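Local coordinates for protein cytochrome P450 monooxygenase (Rhodococcus sp. ECU0066, PDB 6KBH) that is a self-sufficient cytochrome P450 monooxygenase, probably passing electrons through its FMN and [2Fe-2S] centres to the heme that activates oxygen, at residues A[200-205]-A[234-239]; A[193-198]-A[240-245]; A[117-122]-A[227-232]. One frame throughout, in Å; residues are numbered along the deposited sequence.

Overall arrangement
The three contacts all end on helix 219-242 of the P450 part, which meets them in the order 3, 1, 2. Coming from the N terminus, residues 117-122, just after helix 108-116, come first; interaction 3 closes a loop of about a hundred residues by bringing them against 227-232. The turn 193-198 and helix 199-204 follow. Interaction 2 joins the turn to 240-245, at the helix's C-terminal end and just beyond, and interaction 1, nested inside it, lays 200-205 along 234-239. Interaction 3 crosses both, since its loop ends partway through theirs. Interaction 1 touches both others, Val239 on Val194 and Tyr205 on Phe232; interactions 2 and 3 stay about 8 Å apart at nearest atoms.

Interaction 1: residues A[200-205]-A[234-239]; sequences DTLREY and QFAGTV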
ATOM      1  N   ASP A 200      10.797 -30.481   2.442  1.00103.60           N
ATOM      2  CA  ASP A 200      10.487 -31.175   1.196  1.00104.04           C
ATOM      3  C   ASP A 200       9.334 -32.164   1.336  1.00 99.58           C
ATOM      4  O   ASP A 200       8.636 -32.418   0.349  1.00 97.99           O
ATOM      5  CB  ASP A 200      11.717 -31.888   0.646  1.00104.12           C
ATOM      6  CG  ASP A 200      12.619 -30.955  -0.121  1.00108.30           C
ATOM      7  OD1 ASP A 200      12.159 -29.835  -0.448  1.00108.53           O
ATOM      8  OD2 ASP A 200      13.777 -31.331  -0.392  1.00110.46           O
ATOM      9  N   THR A 201       9.097 -32.746   2.517  1.00 97.18           N
ATOM     10  CA  THR A 201       7.932 -33.628   2.583  1.00110.29           C
ATOM     11  C   THR A 201       6.656 -32.818   2.756  1.00110.12           C
ATOM     12  O   THR A 201       5.638 -33.106   2.116  1.00109.81           O
ATOM     13  CB  THR A 201       8.046 -34.665   3.699  1.00102.89           C
ATOM     14  OG1 THR A 201       9.221 -35.445   3.489  1.00 97.16           O
ATOM     15  CG2 THR A 201       6.831 -35.631   3.628  1.00112.66           C
ATOM     16  N   LEU A 202       6.691 -31.793   3.614  1.00105.13           N
ATOM     17  CA  LEU A 202       5.495 -30.981   3.793  1.00101.99           C
ATOM     18  C   LEU A 202       4.991 -30.450   2.458  1.00 99.15           C
ATOM     19  O   LEU A 202       3.779 -30.289   2.273  1.00 95.95           O
ATOM     20  CB  LEU A 202       5.750 -29.820   4.758  1.00 90.08           C
ATOM     21  CG  LEU A 202       6.002 -30.152   6.232  1.00 95.94           C
ATOM     22  CD1 LEU A 202       6.215 -28.878   7.051  1.00 84.81           C
ATOM     23  CD2 LEU A 202       4.867 -30.982   6.805  1.00 84.10           C
ATOM     24  N   ARG A 203       5.897 -30.224   1.503  1.00 95.55           N
ATOM     25  CA  ARG A 203       5.488 -29.821   0.161  1.00101.61           C
ATOM     26  C   ARG A 203       4.897 -30.990  -0.616  1.00107.46           C
ATOM     27  O   ARG A 203       3.910 -30.821  -1.341  1.00105.75           O
ATOM     28  CB  ARG A 203       6.675 -29.245  -0.598  1.00 91.33           C
ATOM     29  CG  ARG A 203       7.604 -28.431   0.254  1.00100.97           C
ATOM     30  CD  ARG A 203       8.970 -28.282  -0.377  1.00110.65           C
ATOM     31  NE  ARG A 203       8.925 -27.373  -1.515  1.00104.33           N
ATOM     32  CZ  ARG A 203       8.716 -27.752  -2.770  1.00103.07           C
ATOM     33  NH1 ARG A 203       8.552 -29.036  -3.064  1.00 97.19           N
ATOM     34  NH2 ARG A 203       8.685 -26.846  -3.737  1.00 99.25           N
ATOM     35  N   GLU A 204       5.507 -32.174  -0.503  1.00100.53           N
ATOM     36  CA  GLU A 204       4.931 -33.365  -1.117  1.00105.81           C
ATOM     37  C   GLU A 204       3.477 -33.531  -0.697  1.00109.12           C
ATOM     38  O   GLU A 204       2.623 -33.920  -1.503  1.00116.39           O
ATOM     39  CB  GLU A 204       5.761 -34.593  -0.728  1.00110.71           C
ATOM     40  CG  GLU A 204       5.684 -35.801  -1.666  1.00114.61           C
ATOM     41  CD  GLU A 204       4.427 -36.640  -1.481  1.00123.27           C
ATOM     42  OE1 GLU A 204       4.446 -37.518  -0.597  1.00124.37           O
ATOM     43  OE2 GLU A 204       3.428 -36.432  -2.209  1.00126.25           O
ATOM     44  N   TYR A 205       3.172 -33.204   0.558  1.00105.81           N
ATOM     45  CA  TYR A 205       1.824 -33.292   1.098  1.00102.87           C
ATOM     46  C   TYR A 205       1.011 -32.018   0.875  1.00100.89           C
ATOM     47  O   TYR A 205      -0.089 -31.900   1.424  1.00103.05           O
ATOM     48  CB  TYR A 205       1.874 -33.611   2.597  1.00102.44           C
ATOM     49  CG  TYR A 205       2.584 -34.902   2.967  1.00106.12           C
ATOM     50  CD1 TYR A 205       2.821 -35.894   2.024  1.00109.43           C
ATOM     51  CD2 TYR A 205       3.018 -35.122   4.269  1.00106.22           C
ATOM     52  CE1 TYR A 205       3.472 -37.069   2.368  1.00107.77           C
ATOM     53  CE2 TYR A 205       3.662 -36.294   4.621  1.00108.05           C
ATOM     54  CZ  TYR A 205       3.889 -37.263   3.668  1.00102.11           C
ATOM     55  OH  TYR A 205       4.539 -38.428   4.016  1.00 92.39           O
ATOM     56  N   GLN A 234      -0.318 -35.161  10.675  1.00102.51           N
ATOM     57  CA  GLN A 234       0.469 -35.817  11.711  1.00100.75           C
ATOM     58  C   GLN A 234       1.965 -35.616  11.532  1.00 91.31           C
ATOM     59  O   GLN A 234       2.689 -35.559  12.532  1.00 91.74           O
ATOM     60  CB  GLN A 234       0.132 -37.314  11.782  1.00 95.57           C
ATOM     61  CG  GLN A 234       0.763 -38.196  10.721  1.00102.55           C
ATOM     62  CD  GLN A 234       0.513 -39.674  10.989  1.00106.57           C
ATOM     63  OE1 GLN A 234      -0.085 -40.036  12.004  1.00 96.53           O
ATOM     64  NE2 GLN A 234       0.962 -40.530  10.078  1.00 93.90           N
ATOM     65  N   PHE A 235       2.453 -35.492  10.296  1.00 87.08           N
ATOM     66  CA  PHE A 235       3.845 -35.096  10.122  1.00 95.38           C
ATOM     67  C   PHE A 235       4.069 -33.682  10.662  1.00 99.01           C
ATOM     68  O   PHE A 235       5.027 -33.430  11.412  1.00 94.97           O
ATOM     69  CB  PHE A 235       4.246 -35.230   8.650  1.00 93.82           C
ATOM     70  CG  PHE A 235       5.710 -34.967   8.386  1.00105.90           C
ATOM     71  CD1 PHE A 235       6.566 -34.605   9.417  1.00109.18           C
ATOM     72  CD2 PHE A 235       6.227 -35.088   7.090  1.00112.71           C
ATOM     73  CE1 PHE A 235       7.890 -34.351   9.169  1.00108.07           C
ATOM     74  CE2 PHE A 235       7.554 -34.854   6.831  1.00112.69           C
ATOM     75  CZ  PHE A 235       8.392 -34.470   7.889  1.00104.70           C
ATOM     76  N   ALA A 236       3.167 -32.754  10.351  1.00100.81           N
ATOM     77  CA  ALA A 236       3.327 -31.435  10.947  1.00 97.01           C
ATOM     78  C   ALA A 236       3.217 -31.494  12.465  1.00 97.79           C
ATOM     79  O   ALA A 236       3.689 -30.576  13.141  1.00103.49           O
ATOM     80  CB  ALA A 236       2.310 -30.452  10.369  1.00 85.41           C
ATOM     81  N   GLY A 237       2.637 -32.565  13.015  1.00 90.39           N
ATOM     82  CA  GLY A 237       2.598 -32.713  14.461  1.00 96.55           C
ATOM     83  C   GLY A 237       3.970 -32.962  15.062  1.00108.25           C
ATOM     84  O   GLY A 237       4.304 -32.413  16.116  1.00106.85           O
ATOM     85  N   THR A 238       4.778 -33.798  14.405  1.00108.84           N
ATOM     86  CA  THR A 238       6.154 -33.998  14.847  1.00101.78           C
ATOM     87  C   THR A 238       6.975 -32.729  14.674  1.00102.66           C
ATOM     88  O   THR A 238       7.769 -32.371  15.552  1.00108.45           O
ATOM     89  CB  THR A 238       6.795 -35.145  14.068  1.00103.20           C
ATOM     90  OG1 THR A 238       7.235 -34.665  12.790  1.00102.47           O
ATOM     91  CG2 THR A 238       5.798 -36.276  13.861  1.00103.01           C
ATOM     92  N   VAL A 239       6.796 -32.042  13.543  1.00100.06           N
ATOM     93  CA  VAL A 239       7.552 -30.823  13.277  1.00101.18           C
ATOM     94  C   VAL A 239       7.316 -29.796  14.376  1.00105.84           C
ATOM     95  O   VAL A 239       8.257 -29.149  14.851  1.00103.51           O
ATOM     96  CB  VAL A 239       7.187 -30.264  11.889  1.00 95.69           C
ATOM     97  CG1 VAL A 239       7.855 -28.929  11.669  1.00 91.86           C
ATOM     98  CG2 VAL A 239       7.593 -31.244  10.803  1.00100.58           C
TER
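Phe235 reaches across to three residues at once, Thr201, Leu202 and Tyr205, and this single ring does most of the work of joining two helix segments whose axes stay 10.7 Å apart. The segments run nearly antiparallel, at 157°. With CG anti to the backbone N (chi1 -175°), the ring is sent out toward helix 199-204 and presents its CD2-CE2 side there. Thr201 offers its methyl, CG2, which lies 3.6 Å from Phe235 CD2; the same methyl sits over one face of the Tyr205 ring. Tyr205 crosses Phe235 at about a right angle and puts its CE2 at the phenyl edge, 3.8 Å from Phe235 CD2. Leu202 comes instead over a face of the phenyl ring, toward its rim, and its CD2 also reaches Ala236 CB at 4.4 Å. Behind Leu202, Leu189 of helix 183-192 and Phe232 continue the apolar layer. On its own helix Phe235 O takes two donors, the backbone N of Val239 and Thr238 OG1 at 2.9 Å, the hydroxyl approaching a lone pair of that oxygen in the carbonyl plane. By position in the P450 fold these helices probably correspond to F and G, over the distal side of the heme. Since nearly all side-chain contacts are between carbons, with neither hydrogen bond nor salt bridge between the segments, the pairing probably relies on burial and ring shape more than on directional bonds.

Interaction 2: residues A[193-198]-A[240-245]; sequences GVPEED and LDKMRK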
ATOM      1  N   GLY A 193       8.747 -20.843   9.768  1.00 98.56           N
ATOM      2  CA  GLY A 193       9.860 -21.197  10.623  1.00 94.49           C
ATOM      3  C   GLY A 193      10.206 -22.669  10.686  1.00 98.74           C
ATOM      4  O   GLY A 193      10.874 -23.082  11.643  1.00105.83           O
ATOM      5  N   VAL A 194       9.787 -23.468   9.707  1.00103.55           N
ATOM      6  CA  VAL A 194       9.990 -24.918   9.715  1.00107.35           C
ATOM      7  C   VAL A 194      11.416 -25.214   9.255  1.00106.33           C
ATOM      8  O   VAL A 194      11.930 -24.519   8.365  1.00104.68           O
ATOM      9  CB  VAL A 194       8.925 -25.623   8.840  1.00104.79           C
ATOM     10  CG1 VAL A 194       8.898 -25.076   7.410  1.00 97.33           C
ATOM     11  CG2 VAL A 194       9.091 -27.140   8.836  1.00 99.95           C
ATOM     12  N   PRO A 195      12.103 -26.197   9.848  1.00105.50           N
ATOM     13  CA  PRO A 195      13.464 -26.525   9.402  1.00102.55           C
ATOM     14  C   PRO A 195      13.487 -26.942   7.940  1.00104.45           C
ATOM     15  O   PRO A 195      12.570 -27.602   7.448  1.00106.38           O
ATOM     16  CB  PRO A 195      13.861 -27.691  10.314  1.00104.79           C
ATOM     17  CG  PRO A 195      13.053 -27.501  11.546  1.00100.02           C
ATOM     18  CD  PRO A 195      11.737 -26.937  11.072  1.00103.14           C
ATOM     19  N   GLU A 196      14.564 -26.559   7.249  1.00101.54           N
ATOM     20  CA  GLU A 196      14.716 -26.921   5.846  1.00100.69           C
ATOM     21  C   GLU A 196      14.789 -28.432   5.661  1.00108.31           C
ATOM     22  O   GLU A 196      14.352 -28.953   4.628  1.00109.48           O
ATOM     23  CB  GLU A 196      15.959 -26.249   5.265  1.00 91.46           C
ATOM     24  CG  GLU A 196      16.094 -24.785   5.666  1.00 97.07           C
ATOM     25  CD  GLU A 196      17.109 -24.041   4.825  1.00106.97           C
ATOM     26  OE1 GLU A 196      17.564 -24.612   3.812  1.00106.19           O
ATOM     27  OE2 GLU A 196      17.450 -22.890   5.176  1.00105.82           O
ATOM     28  N   GLU A 197      15.355 -29.143   6.638  1.00106.19           N
ATOM     29  CA  GLU A 197      15.292 -30.601   6.671  1.00107.16           C
ATOM     30  C   GLU A 197      13.876 -31.105   6.420  1.00111.07           C
ATOM     31  O   GLU A 197      13.658 -32.044   5.646  1.00119.43           O
ATOM     32  CB  GLU A 197      15.799 -31.103   8.025  1.00110.54           C
ATOM     33  CG  GLU A 197      17.014 -30.361   8.563  1.00117.13           C
ATOM     34  CD  GLU A 197      16.972 -30.187  10.074  1.00123.07           C
ATOM     35  OE1 GLU A 197      16.407 -31.062  10.768  1.00120.82           O
ATOM     36  OE2 GLU A 197      17.492 -29.167  10.569  1.00129.48           O
ATOM     37  N   ASP A 198      12.897 -30.470   7.057  1.00106.06           N
ATOM     38  CA  ASP A 198      11.525 -30.956   7.109  1.00110.79           C
ATOM     39  C   ASP A 198      10.645 -30.416   5.991  1.00105.36           C
ATOM     40  O   ASP A 198       9.464 -30.775   5.924  1.00 99.75           O
ATOM     41  CB  ASP A 198      10.898 -30.589   8.454  1.00109.25           C
ATOM     42  CG  ASP A 198      11.528 -31.336   9.609  1.00106.71           C
ATOM     43  OD1 ASP A 198      11.470 -32.583   9.615  1.00108.70           O
ATOM     44  OD2 ASP A 198      12.086 -30.675  10.509  1.00108.11           O
ATOM     45  N   LEU A 240       6.062 -29.642  14.811  1.00104.39           N
ATOM     46  CA  LEU A 240       5.769 -28.710  15.897  1.00105.84           C
ATOM     47  C   LEU A 240       6.421 -29.155  17.201  1.00101.65           C
ATOM     48  O   LEU A 240       6.918 -28.321  17.966  1.00105.70           O
ATOM     49  CB  LEU A 240       4.261 -28.558  16.083  1.00 97.34           C
ATOM     50  CG  LEU A 240       3.880 -27.491  17.114  1.00 92.12           C
ATOM     51  CD1 LEU A 240       4.431 -26.134  16.700  1.00 92.23           C
ATOM     52  CD2 LEU A 240       2.377 -27.425  17.325  1.00 91.47           C
ATOM     53  N   ASP A 241       6.417 -30.462  17.478  1.00 99.08           N
ATOM     54  CA  ASP A 241       7.085 -30.961  18.675  1.00107.18           C
ATOM     55  C   ASP A 241       8.591 -30.740  18.599  1.00107.41           C
ATOM     56  O   ASP A 241       9.236 -30.460  19.616  1.00106.63           O
ATOM     57  CB  ASP A 241       6.775 -32.445  18.880  1.00106.86           C
ATOM     58  CG  ASP A 241       5.379 -32.683  19.425  1.00107.96           C
ATOM     59  OD1 ASP A 241       4.732 -31.709  19.868  1.00105.83           O
ATOM     60  OD2 ASP A 241       4.932 -33.850  19.417  1.00102.97           O
ATOM     61  N   LYS A 242       9.170 -30.861  17.402  1.00107.68           N
ATOM     62  CA  LYS A 242      10.608 -30.658  17.256  1.00101.75           C
ATOM     63  C   LYS A 242      10.992 -29.209  17.540  1.00106.66           C
ATOM     64  O   LYS A 242      11.906 -28.943  18.329  1.00118.20           O
ATOM     65  CB  LYS A 242      11.061 -31.071  15.855  1.00 99.95           C
ATOM     66  CG  LYS A 242      12.516 -30.744  15.580  1.00100.12           C
ATOM     67  CD  LYS A 242      12.848 -30.796  14.100  1.00 99.53           C
ATOM     68  CE  LYS A 242      13.163 -32.211  13.653  1.00106.44           C
ATOM     69  NZ  LYS A 242      13.739 -32.237  12.279  1.00105.52           N
ATOM     70  N   MET A 243      10.311 -28.258  16.901  1.00104.47           N
ATOM     71  CA  MET A 243      10.563 -26.842  17.133  1.00110.53           C
ATOM     72  C   MET A 243       9.915 -26.335  18.411  1.00113.54           C
ATOM     73  O   MET A 243      10.033 -25.143  18.716  1.00105.18           O
ATOM     74  CB  MET A 243      10.071 -26.010  15.945  1.00110.89           C
ATOM     75  CG  MET A 243       8.592 -26.189  15.630  1.00108.30           C
ATOM     76  SD  MET A 243       7.981 -25.097  14.326  1.00110.87           S
ATOM     77  CE  MET A 243       8.850 -25.747  12.910  1.00 92.94           C
ATOM     78  N   ARG A 244       9.251 -27.212  19.165  1.00111.42           N
ATOM     79  CA  ARG A 244       8.608 -26.802  20.405  1.00112.84           C
ATOM     80  C   ARG A 244       9.627 -26.287  21.423  1.00124.43           C
ATOM     81  O   ARG A 244       9.279 -25.468  22.280  1.00129.11           O
ATOM     82  CB  ARG A 244       7.805 -27.969  20.987  1.00111.84           C
ATOM     83  CG  ARG A 244       6.753 -27.593  22.035  1.00109.22           C
ATOM     84  CD  ARG A 244       5.669 -26.693  21.466  1.00109.50           C
ATOM     85  NE  ARG A 244       4.464 -27.418  21.072  1.00111.00           N
ATOM     86  CZ  ARG A 244       3.310 -27.354  21.730  1.00108.03           C
ATOM     87  NH1 ARG A 244       3.215 -26.609  22.822  1.00106.03           N
ATOM     88  NH2 ARG A 244       2.255 -28.031  21.297  1.00105.31           N
ATOM     89  N   LYS A 245      10.891 -26.707  21.335  1.00117.14           N
ATOM     90  CA  LYS A 245      11.860 -26.372  22.369  1.00113.16           C
ATOM     91  C   LYS A 245      12.987 -25.475  21.844  1.00119.09           C
ATOM     92  O   LYS A 245      14.003 -25.275  22.528  1.00126.10           O
ATOM     93  CB  LYS A 245      12.384 -27.640  23.038  1.00121.46           C
ATOM     94  CG  LYS A 245      13.029 -28.718  22.107  1.00119.54           C
ATOM     95  CD  LYS A 245      14.234 -28.204  21.319  1.00117.63           C
ATOM     96  CE  LYS A 245      14.778 -29.114  20.227  1.00117.38           C
ATOM     97  NZ  LYS A 245      15.703 -28.283  19.384  1.00115.52           N
TER
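Met243 and Lys242, neighbours in the chain where helix 219-242 finishes, meet the turn 193-198 in opposite styles: the methionine is buried against its backbone, the lysine stretches along its solvent side. The tight half belongs to one methyl group. Met243 CE lies 3.5 Å from Val194 CA and about as close to the carbonyl oxygen of Gly193, and it also touches Pro195 CD at 3.6 Å. The side chain gets there by setting CG between the backbone N and the carbonyl carbon (chi1 58°) and then bending at its last torsion, which tucks CE into the turn. Met253 of helix 252-262 packs on the methionine too, while Val194 itself packs on Leu189 and Val239. In the P450 fold this turn is the link from what is probably helix E into helix F. Gly193 leaves helix 183-192 with a positive phi of 95°, a conformation that calls for glycine, and the turn beyond is closed by the Asp198 N to Pro195 O bond of 2.9 Å. On the outer, more exposed side the contact is polar and is made by one long chain. Lys242 slides past Pro195, its CD 4.2 Å from Pro195 CG, and bends at chi3 to bring its ammonium between two acids. The shorter salt bridge runs from Lys242 NZ to Asp198 OD2, 2.9 Å, on the syn lone pair; the second, to Glu197 OE1 at 3.3 Å, is weak as a hydrogen bond. Lys242 and Glu197 are both exposed, so water probably competes for this pair, whereas Asp198 is more sheltered, with Phe235 and Val239 against it.

Interaction 3: residues A[117-122]-A[227-232]; sequences YGYAMN and DAVGKF
The Tyr117 ring lies with one face on the helix backbone: Lys231 N is over its centre, 3.6 Å above the plane, and Gly230 C nearer the rim. Gly230 CA makes a CH-pi contact with this ring, 4.1 Å from the centroid and 29° off the normal, an approach that the missing side chain of the glycine permits. Asp227 OD1 sits at the ring's edge. The second ring, Tyr119, takes Val229 CG1 over a face, 3.9 Å from Tyr119 CE2, and meets Trp233 edge-to-face. Between the two tyrosines, Gly118 is the C-prime residue of the Schellman motif that ends helix 108-116, and the side chains on both sides of it set out toward helix 219-242. Lys231 crosses Tyr117 obliquely, its CG 3.3 Å from Tyr117 OH, and bends at its last torsion so that NZ gives the hydroxyl a weak hydrogen bond of 3.4 Å. A leucine in place of Tyr117 has neither hydroxyl nor ring, and would probably leave Gly230 less well covered and the Lys231 ammonium freer to turn. The lysine also has Asp227 OD2 within a long salt bridge, so the tyrosine hydroxyl probably feels both charges, while Tyr117 accounts for the largest single share of the buried surface.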
ATOM      1  N   TYR A 117      -5.895 -40.747  10.377  1.00 93.68           N
ATOM      2  CA  TYR A 117      -4.785 -39.947  10.868  1.00 94.59           C
ATOM      3  C   TYR A 117      -5.160 -39.125  12.094  1.00 90.65           C
ATOM      4  O   TYR A 117      -4.367 -38.279  12.521  1.00 88.54           O
ATOM      5  CB  TYR A 117      -4.258 -39.019   9.772  1.00 91.02           C
ATOM      6  CG  TYR A 117      -3.536 -39.719   8.642  1.00 91.19           C
ATOM      7  CD1 TYR A 117      -4.235 -40.264   7.572  1.00 84.61           C
ATOM      8  CD2 TYR A 117      -2.152 -39.829   8.644  1.00 97.18           C
ATOM      9  CE1 TYR A 117      -3.574 -40.901   6.535  1.00 87.17           C
ATOM     10  CE2 TYR A 117      -1.482 -40.464   7.614  1.00100.99           C
ATOM     11  CZ  TYR A 117      -2.200 -40.998   6.561  1.00 95.57           C
ATOM     12  OH  TYR A 117      -1.543 -41.633   5.533  1.00106.26           O
ATOM     13  N   GLY A 118      -6.349 -39.349  12.657  1.00 90.36           N
ATOM     14  CA  GLY A 118      -6.811 -38.629  13.829  1.00 87.96           C
ATOM     15  C   GLY A 118      -6.698 -37.124  13.698  1.00100.28           C
ATOM     16  O   GLY A 118      -6.238 -36.443  14.619  1.00 93.18           O
ATOM     17  N   TYR A 119      -7.119 -36.597  12.550  1.00107.20           N
ATOM     18  CA  TYR A 119      -6.990 -35.178  12.243  1.00101.27           C
ATOM     19  C   TYR A 119      -8.181 -34.420  12.811  1.00 97.58           C
ATOM     20  O   TYR A 119      -9.334 -34.801  12.590  1.00 98.64           O
ATOM     21  CB  TYR A 119      -6.868 -34.985  10.727  1.00102.03           C
ATOM     22  CG  TYR A 119      -7.257 -33.629  10.148  1.00 98.07           C
ATOM     23  CD1 TYR A 119      -8.582 -33.317   9.840  1.00 99.20           C
ATOM     24  CD2 TYR A 119      -6.288 -32.680   9.866  1.00 97.51           C
ATOM     25  CE1 TYR A 119      -8.919 -32.079   9.296  1.00 94.65           C
ATOM     26  CE2 TYR A 119      -6.613 -31.454   9.330  1.00101.88           C
ATOM     27  CZ  TYR A 119      -7.928 -31.159   9.046  1.00 97.71           C
ATOM     28  OH  TYR A 119      -8.248 -29.933   8.510  1.00105.30           O
ATOM     29  N   ALA A 120      -7.893 -33.359  13.563  1.00 90.42           N
ATOM     30  CA  ALA A 120      -8.932 -32.498  14.123  1.00 92.89           C
ATOM     31  C   ALA A 120      -8.367 -31.078  14.125  1.00 94.97           C
ATOM     32  O   ALA A 120      -7.678 -30.673  15.064  1.00 89.82           O
ATOM     33  CB  ALA A 120      -9.343 -32.946  15.518  1.00 88.23           C
ATOM     34  N   MET A 121      -8.656 -30.336  13.063  1.00 98.41           N
ATOM     35  CA  MET A 121      -8.190 -28.963  12.969  1.00 94.61           C
ATOM     36  C   MET A 121      -9.228 -28.010  13.535  1.00 87.84           C
ATOM     37  O   MET A 121     -10.414 -28.092  13.198  1.00 87.05           O
ATOM     38  CB  MET A 121      -7.872 -28.554  11.536  1.00 87.67           C
ATOM     39  CG  MET A 121      -7.391 -27.114  11.511  1.00100.24           C
ATOM     40  SD  MET A 121      -6.980 -26.450   9.910  1.00115.80           S
ATOM     41  CE  MET A 121      -5.587 -27.490   9.593  1.00 99.89           C
ATOM     42  N   ASN A 122      -8.768 -27.098  14.379  1.00 99.92           N
ATOM     43  CA  ASN A 122      -9.601 -26.016  14.859  1.00 89.67           C
ATOM     44  C   ASN A 122      -9.756 -24.960  13.776  1.00 88.97           C
ATOM     45  O   ASN A 122      -8.895 -24.796  12.907  1.00 84.96           O
ATOM     46  CB  ASN A 122      -8.982 -25.388  16.105  1.00 98.22           C
ATOM     47  CG  ASN A 122      -8.272 -26.406  16.966  1.00100.77           C
ATOM     48  OD1 ASN A 122      -7.061 -26.586  16.859  1.00101.26           O
ATOM     49  ND2 ASN A 122      -9.025 -27.080  17.827  1.00102.77           N
ATOM     50  N   ASP A 227      -6.455 -37.971   2.146  1.00 92.03           N
ATOM     51  CA  ASP A 227      -5.237 -38.740   2.362  1.00 92.66           C
ATOM     52  C   ASP A 227      -4.020 -37.827   2.454  1.00 99.03           C
ATOM     53  O   ASP A 227      -3.186 -37.983   3.353  1.00 98.10           O
ATOM     54  CB  ASP A 227      -5.068 -39.767   1.242  1.00 98.15           C
ATOM     55  CG  ASP A 227      -4.176 -40.927   1.640  1.00101.09           C
ATOM     56  OD1 ASP A 227      -4.513 -41.623   2.620  1.00101.28           O
ATOM     57  OD2 ASP A 227      -3.151 -41.153   0.963  1.00102.57           O
ATOM     58  N   ALA A 228      -3.904 -36.860   1.541  1.00 94.01           N
ATOM     59  CA  ALA A 228      -2.778 -35.935   1.591  1.00 98.52           C
ATOM     60  C   ALA A 228      -2.867 -35.002   2.793  1.00 96.23           C
ATOM     61  O   ALA A 228      -1.837 -34.640   3.374  1.00 94.85           O
ATOM     62  CB  ALA A 228      -2.702 -35.129   0.295  1.00104.56           C
ATOM     63  N   VAL A 229      -4.080 -34.606   3.180  1.00100.22           N
ATOM     64  CA  VAL A 229      -4.242 -33.709   4.321  1.00 96.36           C
ATOM     65  C   VAL A 229      -3.966 -34.449   5.623  1.00 94.66           C
ATOM     66  O   VAL A 229      -3.358 -33.897   6.549  1.00 92.78           O
ATOM     67  CB  VAL A 229      -5.647 -33.076   4.299  1.00 91.49           C
ATOM     68  CG1 VAL A 229      -5.936 -32.342   5.598  1.00 86.61           C
ATOM     69  CG2 VAL A 229      -5.777 -32.132   3.112  1.00 85.52           C
ATOM     70  N   GLY A 230      -4.395 -35.710   5.715  1.00 97.03           N
ATOM     71  CA  GLY A 230      -4.106 -36.495   6.905  1.00 88.91           C
ATOM     72  C   GLY A 230      -2.626 -36.783   7.073  1.00 88.37           C
ATOM     73  O   GLY A 230      -2.090 -36.683   8.182  1.00 85.57           O
ATOM     74  N   LYS A 231      -1.950 -37.160   5.981  1.00 95.78           N
ATOM     75  CA  LYS A 231      -0.498 -37.318   6.009  1.00 92.27           C
ATOM     76  C   LYS A 231       0.167 -36.066   6.544  1.00 93.77           C
ATOM     77  O   LYS A 231       1.059 -36.127   7.400  1.00102.63           O
ATOM     78  CB  LYS A 231       0.039 -37.620   4.607  1.00 94.93           C
ATOM     79  CG  LYS A 231      -0.296 -38.983   4.045  1.00 97.36           C
ATOM     80  CD  LYS A 231       0.296 -39.127   2.650  1.00102.17           C
ATOM     81  CE  LYS A 231      -0.273 -40.327   1.920  1.00 99.71           C
ATOM     82  NZ  LYS A 231       0.117 -41.601   2.578  1.00103.10           N
ATOM     83  N   PHE A 232      -0.274 -34.916   6.054  1.00100.33           N
ATOM     84  CA  PHE A 232       0.352 -33.657   6.421  1.00 97.92           C
ATOM     85  C   PHE A 232       0.026 -33.264   7.863  1.00 94.49           C
ATOM     86  O   PHE A 232       0.842 -32.602   8.520  1.00 87.21           O
ATOM     87  CB  PHE A 232      -0.084 -32.587   5.416  1.00 95.00           C
ATOM     88  CG  PHE A 232       0.211 -31.187   5.840  1.00 95.60           C
ATOM     89  CD1 PHE A 232      -0.606 -30.542   6.745  1.00 93.73           C
ATOM     90  CD2 PHE A 232       1.301 -30.506   5.325  1.00 97.82           C
ATOM     91  CE1 PHE A 232      -0.324 -29.286   7.163  1.00 95.92           C
ATOM     92  CE2 PHE A 232       1.574 -29.216   5.734  1.00 95.75           C
ATOM     93  CZ  PHE A 232       0.751 -28.605   6.655  1.00 93.22           C
TER